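Local coordinates for putative reductase (PDB 5J6C), which binds flavin mononucleotide and probably uses it to reduce nitro compounds, perhaps including the antibiotic metronidazole, at residues A62-K66 and G67-W71; V115-E118 and D119-A123; Q128-A131 and H132-G135. All coordinates share one frame; numbering follows the deposited sequence.

How the contacts relate
All three contacts are local, made between neighbours along the chain, yet their chemistry follows their place in the fold. Contact 1 is a partly buried loop between helix 49-60 and strand 71-76, held by a serine hydroxyl, turn carbonyls and two waters. Contact 2, the buried one, is the first turns of helix 116-133; it touches contact 1 through Asp119, and both meet the flavin mononucleotide. Contact 3 is the far end of that same helix, its centre about 19 Å from that of contact 2, where exposed residues appear and a side-chain amide meets a carboxylate. Contacts 1 and 3 do not touch, but each of the three reaches the second subunit.

Contact 1: residues A62-K66 and G67-W71; sequences APSSK and GLRTW. With FMN (flavin mononucleotide), chain E.
Ser64 OG accepts from Arg69 N at 2.8 Å, tying the two sides of the turn. The hydroxyl stands between its backbone N and carbonyl carbon (chi1 61°), a rotation that turns it toward the returning backbone. Two bonds close the bend: Gly67 N reaches Ser64 O at 3.0 Å from above the carbonyl plane, and Leu68 N reaches Ser65 O at 3.0 Å, almost straight at 171°. Lys66 and Gly67, both with positive phi, form the corner of this loop, which leads from helix 49-60 into strand 71-76 and lines the flavin site of the nitroreductase fold. Water extends the network: one molecule donates to Ala62 O and accepts from Arg69 NE, while another donates to Pro63 O and accepts from Trp71 NE1, its oxygen 2.7 Å from NE1. Lys195 of the second subunit bonds to the carbonyls of Arg69 and Trp71. Ser64 O lies 3.1 Å from FMN C3', and Pro63 CB packs against the ribityl hydroxyl O4'. The indole is met at its edge by Ala62 O and over one face by Arg69 CA, 4.1 Å above its plane. Lys66 and Leu68 run alongside each other, Lys66 CB to Leu68 CG 3.6 Å.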
loop_
_atom_site.group_PDB
_atom_site.type_symbol
_atom_site.label_atom_id
_atom_site.label_comp_id
_atom_site.label_asym_id
_atom_site.label_seq_id
_atom_site.Cartn_x
_atom_site.Cartn_y
_atom_site.Cartn_z
ATOM N N ALA A 62 7.899 6.829 -1.781
ATOM C CA ALA A 62 7.172 5.594 -2.016
ATOM C C ALA A 62 7.522 5.014 -3.388
ATOM O O ALA A 62 7.641 5.760 -4.373
ATOM C CB ALA A 62 5.665 5.839 -1.924
ATOM N N PRO A 63 7.688 3.692 -3.490
ATOM C CA PRO A 63 7.893 3.086 -4.807
ATOM C C PRO A 63 6.616 3.190 -5.628
ATOM O O PRO A 63 5.507 3.046 -5.106
ATOM C CB PRO A 63 8.234 1.629 -4.477
ATOM C CG PRO A 63 7.509 1.360 -3.223
ATOM C CD PRO A 63 7.545 2.672 -2.436
ATOM N N SER A 64 6.780 3.450 -6.921
ATOM C CA SER A 64 5.652 3.573 -7.832
ATOM C C SER A 64 5.928 2.773 -9.098
ATOM O O SER A 64 7.079 2.547 -9.468
ATOM C CB SER A 64 5.362 5.052 -8.164
ATOM O OG SER A 64 6.474 5.655 -8.794
ATOM N N SER A 65 4.862 2.315 -9.745
ATOM C CA SER A 65 5.006 1.600 -11.007
ATOM C C SER A 65 5.792 2.440 -12.006
ATOM O O SER A 65 5.505 3.622 -12.195
ATOM C CB SER A 65 3.630 1.258 -11.563
ATOM O OG SER A 65 3.724 0.697 -12.860
ATOM N N LYS A 66 6.817 1.837 -12.615
ATOM C CA LYS A 66 7.671 2.497 -13.609
ATOM C C LYS A 66 8.361 3.748 -13.073
ATOM O O LYS A 66 8.764 4.620 -13.855
ATOM C CB LYS A 66 6.883 2.864 -14.867
ATOM C CG LYS A 66 6.157 1.712 -15.521
ATOM C CD LYS A 66 5.396 2.186 -16.764
ATOM C CE LYS A 66 4.462 1.094 -17.275
ATOM N NZ LYS A 66 5.141 -0.249 -17.314
ATOM N N GLY A 67 8.494 3.872 -11.757
ATOM C CA GLY A 67 9.001 5.095 -11.154
ATOM C C GLY A 67 8.210 6.349 -11.493
ATOM O O GLY A 67 8.683 7.463 -11.245
ATOM N N LEU A 68 6.994 6.189 -12.032
ATOM C CA LEU A 68 6.267 7.317 -12.605
ATOM C C LEU A 68 5.695 8.263 -11.560
ATOM O O LEU A 68 5.317 9.387 -11.911
ATOM C CB LEU A 68 5.132 6.814 -13.489
ATOM C CG LEU A 68 5.491 6.195 -14.838
ATOM C CD1 LEU A 68 4.220 5.827 -15.598
ATOM C CD2 LEU A 68 6.365 7.139 -15.653
ATOM N N ARG A 69 5.589 7.832 -10.302
ATOM C CA ARG A 69 5.090 8.678 -9.218
ATOM C C ARG A 69 3.788 9.393 -9.599
ATOM O O ARG A 69 3.687 10.616 -9.558
ATOM C CB ARG A 69 6.157 9.697 -8.812
ATOM C CG ARG A 69 7.472 9.073 -8.354
ATOM C CD ARG A 69 8.446 10.155 -7.931
ATOM N NE ARG A 69 9.625 9.622 -7.243
ATOM C CZ ARG A 69 10.772 10.286 -7.133
ATOM N NH1 ARG A 69 10.889 11.491 -7.692
ATOM N NH2 ARG A 69 11.804 9.748 -6.482
ATOM N N THR A 70 2.771 8.603 -9.960
ATOM C CA THR A 70 1.522 9.190 -10.444
ATOM C C THR A 70 0.797 10.017 -9.383
ATOM O O THR A 70 -0.088 10.802 -9.733
ATOM C CB THR A 70 0.559 8.104 -10.948
ATOM O OG1 THR A 70 0.237 7.221 -9.869
ATOM C CG2 THR A 70 1.167 7.301 -12.092
ATOM N N TRP A 71 1.130 9.851 -8.104
ATOM C CA TRP A 71 0.343 10.454 -7.045
ATOM C C TRP A 71 0.667 11.940 -6.869
ATOM O O TRP A 71 1.628 12.472 -7.430
ATOM C CB TRP A 71 0.553 9.716 -5.724
ATOM C CG TRP A 71 1.914 9.052 -5.505
ATOM C CD1 TRP A 71 2.146 7.714 -5.361
ATOM C CD2 TRP A 71 3.194 9.689 -5.374
ATOM N NE1 TRP A 71 3.478 7.477 -5.162
ATOM C CE2 TRP A 71 4.147 8.672 -5.160
ATOM C CE3 TRP A 71 3.628 11.017 -5.416
ATOM C CZ2 TRP A 71 5.510 8.941 -4.987
ATOM C CZ3 TRP A 71 4.974 11.278 -5.241
ATOM C CH2 TRP A 71 5.898 10.243 -5.039
HETATM N N1 FMN E . 9.239 -3.677 -11.271
HETATM C C2 FMN E . 9.361 -4.674 -12.230
HETATM O O2 FMN E . 10.465 -5.042 -12.612
HETATM N N3 FMN E . 8.249 -5.271 -12.780
HETATM C C4 FMN E . 6.990 -4.892 -12.369
HETATM O O4 FMN E . 5.984 -5.436 -12.849
HETATM C C4A FMN E . 6.865 -3.899 -11.402
HETATM N N5 FMN E . 5.599 -3.533 -10.995
HETATM C C5A FMN E . 5.459 -2.554 -10.028
HETATM C C6 FMN E . 4.163 -2.198 -9.651
HETATM C C7 FMN E . 3.954 -1.235 -8.677
HETATM C C7M FMN E . 2.538 -0.899 -8.307
HETATM C C8 FMN E . 5.054 -0.603 -8.082
HETATM C C8M FMN E . 4.813 0.441 -7.025
HETATM C C9 FMN E . 6.358 -0.953 -8.467
HETATM C C9A FMN E . 6.576 -1.932 -9.448
HETATM N N10 FMN E . 7.863 -2.310 -9.844
HETATM C C10 FMN E . 7.995 -3.292 -10.829
HETATM C "C1'" FMN E . 9.092 -1.625 -9.289
HETATM C "C2'" FMN E . 9.264 -0.349 -10.194
HETATM O "O2'" FMN E . 10.033 -0.554 -11.358
HETATM C "C3'" FMN E . 9.771 0.996 -9.635
HETATM O "O3'" FMN E . 10.857 1.638 -10.313
HETATM C "C4'" FMN E . 10.278 0.933 -8.251
HETATM O "O4'" FMN E . 9.277 0.564 -7.335
HETATM C "C5'" FMN E . 10.799 2.352 -7.998
HETATM O "O5'" FMN E . 12.197 2.226 -7.940
HETATM P P FMN E . 12.767 1.695 -6.535
HETATM O O1P FMN E . 12.847 2.890 -5.624
HETATM O O2P FMN E . 11.827 0.701 -5.895
HETATM O O3P FMN E . 14.148 1.077 -6.709
HETATM O O HOH W 1 9.385 7.989 -4.915
HETATM O O HOH W 2 3.556 4.861 -4.655
#

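Contact 2: residues V115-E118 and D119-A123; sequences VWIE and DASIA. With FMN (flavin mononucleotide), chain E.
Ile117 O is gripped twice by Ser121, whose OG donates to it at 2.6 Å and whose backbone N donates at 3.0 Å. The two donors arrive from opposite faces of the carbonyl plane. With OG beside its own backbone N (chi1 -58°), the serine hydroxyl folds back onto the preceding turn and spends its proton on Ile117 O. The flavin is met by side chains one turn apart: Glu118 CB lies 3.6 Å from FMN C7M and Ile122 CD1 the same distance from FMN C8M, bringing aliphatic carbon against both methyl groups of the dimethylbenzene ring. Ile122 CD1 also rests on Glu118 O at 3.4 Å. Backbone bonds carry the turns, from Asp119 N to Val115 O at the N-cap position, Ala120 N to Trp116 O, and Ile122 N to Glu118 O.

Further out, the acidic groups are fixed by other parts of the dimer. Asp119 OD1 accepts from Ser65 N and OD2 bonds to Thr70 OG1, joining the helix to the loop before strand 71-76. Glu118 OE2 forms a salt bridge with Arg144 of the second subunit and a hydrogen bond with Gln142 of that subunit. Trp116 lays one indole face over Ile117 CG1. These are the opening turns of helix 116-133, and their Glu118, Asp119 and Ile122 line the flavin pocket at the subunit interface, an arrangement characteristic of dimeric nitroreductases.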
loop_
_atom_site.group_PDB
_atom_site.type_symbol
_atom_site.label_atom_id
_atom_site.label_comp_id
_atom_site.label_asym_id
_atom_site.label_seq_id
_atom_site.Cartn_x
_atom_site.Cartn_y
_atom_site.Cartn_z
ATOM N N VAL A 115 -2.300 1.586 -12.917
ATOM C CA VAL A 115 -2.084 1.038 -11.585
ATOM C C VAL A 115 -1.797 2.189 -10.627
ATOM O O VAL A 115 -1.053 2.030 -9.651
ATOM C CB VAL A 115 -0.959 -0.021 -11.593
ATOM C CG1 VAL A 115 -1.433 -1.280 -12.335
ATOM C CG2 VAL A 115 0.277 0.509 -12.271
ATOM N N TRP A 116 -2.408 3.356 -10.900
ATOM C CA TRP A 116 -2.366 4.477 -9.961
ATOM C C TRP A 116 -3.028 4.129 -8.632
ATOM O O TRP A 116 -2.687 4.721 -7.596
ATOM C CB TRP A 116 -3.026 5.718 -10.577
ATOM C CG TRP A 116 -4.481 5.549 -10.909
ATOM C CD1 TRP A 116 -5.006 5.200 -12.120
ATOM C CD2 TRP A 116 -5.602 5.732 -10.026
ATOM N NE1 TRP A 116 -6.373 5.148 -12.045
ATOM C CE2 TRP A 116 -6.768 5.471 -10.774
ATOM C CE3 TRP A 116 -5.730 6.095 -8.681
ATOM C CZ2 TRP A 116 -8.049 5.552 -10.219
ATOM C CZ3 TRP A 116 -7.001 6.179 -8.134
ATOM C CH2 TRP A 116 -8.143 5.910 -8.900
ATOM N N ILE A 117 -3.977 3.183 -8.637
ATOM C CA ILE A 117 -4.576 2.706 -7.388
ATOM C C ILE A 117 -3.504 2.118 -6.482
ATOM O O ILE A 117 -3.432 2.421 -5.285
ATOM C CB ILE A 117 -5.677 1.667 -7.675
ATOM C CG1 ILE A 117 -6.790 2.269 -8.525
ATOM C CG2 ILE A 117 -6.238 1.134 -6.367
ATOM C CD1 ILE A 117 -7.804 1.225 -9.030
ATOM N N GLU A 118 -2.661 1.256 -7.049
ATOM C CA GLU A 118 -1.554 0.687 -6.299
ATOM C C GLU A 118 -0.607 1.778 -5.819
ATOM O O GLU A 118 -0.272 1.840 -4.630
ATOM C CB GLU A 118 -0.814 -0.323 -7.174
ATOM C CG GLU A 118 -1.533 -1.656 -7.349
ATOM C CD GLU A 118 -2.621 -1.663 -8.428
ATOM O OE1 GLU A 118 -3.086 -0.582 -8.869
ATOM O OE2 GLU A 118 -3.015 -2.782 -8.829
ATOM N N ASP A 119 -0.152 2.635 -6.742
ATOM C CA ASP A 119 0.763 3.720 -6.395
ATOM C C ASP A 119 0.233 4.508 -5.212
ATOM O O ASP A 119 0.936 4.709 -4.213
ATOM C CB ASP A 119 0.961 4.671 -7.586
ATOM C CG ASP A 119 1.833 4.091 -8.686
ATOM O OD1 ASP A 119 2.454 3.030 -8.463
ATOM O OD2 ASP A 119 1.903 4.719 -9.774
ATOM N N ALA A 120 -1.017 4.971 -5.324
ATOM C CA ALA A 120 -1.597 5.812 -4.288
ATOM C C ALA A 120 -1.709 5.058 -2.978
ATOM O O ALA A 120 -1.496 5.635 -1.907
ATOM C CB ALA A 120 -2.971 6.315 -4.728
ATOM N N SER A 121 -2.035 3.762 -3.050
ATOM C CA SER A 121 -2.224 2.979 -1.839
ATOM C C SER A 121 -0.911 2.819 -1.085
ATOM O O SER A 121 -0.893 2.853 0.152
ATOM C CB SER A 121 -2.803 1.608 -2.185
ATOM O OG SER A 121 -4.025 1.729 -2.867
ATOM N N ILE A 122 0.191 2.649 -1.817
ATOM C CA ILE A 122 1.494 2.500 -1.180
ATOM C C ILE A 122 1.907 3.795 -0.507
ATOM O O ILE A 122 2.411 3.789 0.624
ATOM C CB ILE A 122 2.542 2.054 -2.206
ATOM C CG1 ILE A 122 2.218 0.652 -2.717
ATOM C CG2 ILE A 122 3.941 2.145 -1.597
ATOM C CD1 ILE A 122 2.802 0.382 -4.070
ATOM N N ALA A 123 1.726 4.923 -1.196
ATOM C CA ALA A 123 2.080 6.203 -0.595
ATOM C C ALA A 123 1.267 6.459 0.672
ATOM O O ALA A 123 1.809 6.909 1.689
ATOM C CB ALA A 123 1.889 7.324 -1.616
HETATM N N1 FMN E . 9.239 -3.677 -11.271
HETATM C C2 FMN E . 9.361 -4.674 -12.230
HETATM O O2 FMN E . 10.465 -5.042 -12.612
HETATM N N3 FMN E . 8.249 -5.271 -12.780
HETATM C C4 FMN E . 6.990 -4.892 -12.369
HETATM O O4 FMN E . 5.984 -5.436 -12.849
HETATM C C4A FMN E . 6.865 -3.899 -11.402
HETATM N N5 FMN E . 5.599 -3.533 -10.995
HETATM C C5A FMN E . 5.459 -2.554 -10.028
HETATM C C6 FMN E . 4.163 -2.198 -9.651
HETATM C C7 FMN E . 3.954 -1.235 -8.677
HETATM C C7M FMN E . 2.538 -0.899 -8.307
HETATM C C8 FMN E . 5.054 -0.603 -8.082
HETATM C C8M FMN E . 4.813 0.441 -7.025
HETATM C C9 FMN E . 6.358 -0.953 -8.467
HETATM C C9A FMN E . 6.576 -1.932 -9.448
HETATM N N10 FMN E . 7.863 -2.310 -9.844
HETATM C C10 FMN E . 7.995 -3.292 -10.829
HETATM C "C1'" FMN E . 9.092 -1.625 -9.289
HETATM C "C2'" FMN E . 9.264 -0.349 -10.194
HETATM O "O2'" FMN E . 10.033 -0.554 -11.358
HETATM C "C3'" FMN E . 9.771 0.996 -9.635
HETATM O "O3'" FMN E . 10.857 1.638 -10.313
HETATM C "C4'" FMN E . 10.278 0.933 -8.251
HETATM O "O4'" FMN E . 9.277 0.564 -7.335
HETATM C "C5'" FMN E . 10.799 2.352 -7.998
HETATM O "O5'" FMN E . 12.197 2.226 -7.940
HETATM P P FMN E . 12.767 1.695 -6.535
HETATM O O1P FMN E . 12.847 2.890 -5.624
HETATM O O2P FMN E . 11.827 0.701 -5.895
HETATM O O3P FMN E . 14.148 1.077 -6.709
#

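Contact 3: residues Q128-A131 and H132-G135; sequences QLQA and HELG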
loop_
_atom_site.group_PDB
_atom_site.type_symbol
_atom_site.label_atom_id
_atom_site.label_comp_id
_atom_site.label_asym_id
_atom_site.label_seq_id
_atom_site.Cartn_x
_atom_site.Cartn_y
_atom_site.Cartn_z
ATOM N N GLN A 128 0.791 6.661 6.740
ATOM C CA GLN A 128 0.290 6.139 8.006
ATOM C C GLN A 128 1.408 5.567 8.872
ATOM O O GLN A 128 1.385 5.729 10.097
ATOM C CB GLN A 128 -0.782 5.091 7.740
ATOM C CG GLN A 128 -2.040 5.688 7.108
ATOM C CD GLN A 128 -3.247 4.781 7.271
ATOM O OE1 GLN A 128 -3.491 3.894 6.446
ATOM N NE2 GLN A 128 -3.994 4.977 8.365
ATOM N N LEU A 129 2.396 4.897 8.263
ATOM C CA LEU A 129 3.483 4.330 9.061
ATOM C C LEU A 129 4.376 5.425 9.638
ATOM O O LEU A 129 4.771 5.360 10.806
ATOM C CB LEU A 129 4.307 3.340 8.224
ATOM C CG LEU A 129 3.604 2.017 7.895
ATOM C CD1 LEU A 129 4.500 1.027 7.129
ATOM C CD2 LEU A 129 3.076 1.382 9.176
ATOM N N GLN A 130 4.705 6.439 8.839
ATOM C CA GLN A 130 5.532 7.521 9.357
ATOM C C GLN A 130 4.788 8.326 10.419
ATOM O O GLN A 130 5.384 8.721 11.430
ATOM C CB GLN A 130 6.009 8.415 8.220
ATOM C CG GLN A 130 6.838 9.601 8.690
ATOM C CD GLN A 130 8.187 9.194 9.272
ATOM O OE1 GLN A 130 9.169 9.050 8.546
ATOM N NE2 GLN A 130 8.238 9.022 10.587
ATOM N N ALA A 131 3.482 8.545 10.238
ATOM C CA ALA A 131 2.696 9.151 11.312
ATOM C C ALA A 131 2.797 8.333 12.591
ATOM O O ALA A 131 2.977 8.888 13.682
ATOM C CB ALA A 131 1.235 9.294 10.889
ATOM N N HIS A 132 2.707 7.007 12.470
ATOM C CA HIS A 132 2.795 6.128 13.633
ATOM C C HIS A 132 4.145 6.259 14.333
ATOM O O HIS A 132 4.206 6.344 15.564
ATOM C CB HIS A 132 2.548 4.678 13.203
ATOM C CG HIS A 132 2.555 3.689 14.332
ATOM N ND1 HIS A 132 1.886 3.901 15.519
ATOM C CD2 HIS A 132 3.130 2.465 14.441
ATOM C CE1 HIS A 132 2.066 2.861 16.317
ATOM N NE2 HIS A 132 2.818 1.976 15.687
ATOM N N GLU A 133 5.238 6.285 13.564
ATOM C CA GLU A 133 6.557 6.414 14.175
ATOM C C GLU A 133 6.717 7.750 14.887
ATOM O O GLU A 133 7.522 7.862 15.815
ATOM C CB GLU A 133 7.658 6.260 13.127
ATOM C CG GLU A 133 9.032 6.091 13.767
ATOM C CD GLU A 133 10.178 6.458 12.845
ATOM O OE1 GLU A 133 11.122 5.643 12.717
ATOM O OE2 GLU A 133 10.142 7.564 12.260
ATOM N N LEU A 134 5.971 8.769 14.478
ATOM C CA LEU A 134 6.083 10.078 15.103
ATOM C C LEU A 134 5.067 10.274 16.218
ATOM O O LEU A 134 4.844 11.413 16.641
ATOM C CB LEU A 134 5.936 11.177 14.050
ATOM C CG LEU A 134 6.917 11.108 12.884
ATOM C CD1 LEU A 134 6.527 12.112 11.797
ATOM C CD2 LEU A 134 8.349 11.348 13.371
ATOM N N GLY A 135 4.427 9.197 16.674
ATOM C CA GLY A 135 3.537 9.271 17.810
ATOM C C GLY A 135 2.167 9.820 17.512
ATOM O O GLY A 135 1.452 10.226 18.439
#
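Gln130 NE2 donates to Glu133 OE2 at 2.9 Å, joining two side chains three residues apart on the last turns of the helix. The carboxylate oxygen is met on its anti side, with the donor 33° out of the carboxylate plane, while that oxygen stays near the amide plane of the glutamine; the two flat groups are turned 52° against each other. Gln130 has CG opposite its backbone N (chi1 178°) and then bends at chi2, which swings the amide along the helix toward its end. This bond probably steadies the amide's rotation.

Van der Waals contacts gather on the same glutamine. Leu134 CG sits 3.4 Å from Gln130 NE2 and 3.2 Å from Gln130 O, against both the amide and the carbonyl one turn back, and carbon meets carbon where Gln130 CG lies 4.0 Å from Leu134 CD1.

Backbone bonds hold the regular turns, from His132 N to Gln128 O and from Glu133 N to Leu129 O, before the helix unwinds. Leu134 N bonds to Gln130 O at 3.1 Å and weakly to Ala131 O. Gly135, with positive phi, is the C-prime residue of a Schellman motif: its N bonds to His132 O at 3.1 Å, and the N of the following residue bonds to Ala131 O.

Helix 49-60 packs on Gln130 and Leu134, helix 30-34 lies against Leu129 and Glu133, and His132 NE2 bonds to Phe32 O, while Gln128 NE2 reaches Ser138 OG on strand 137-142.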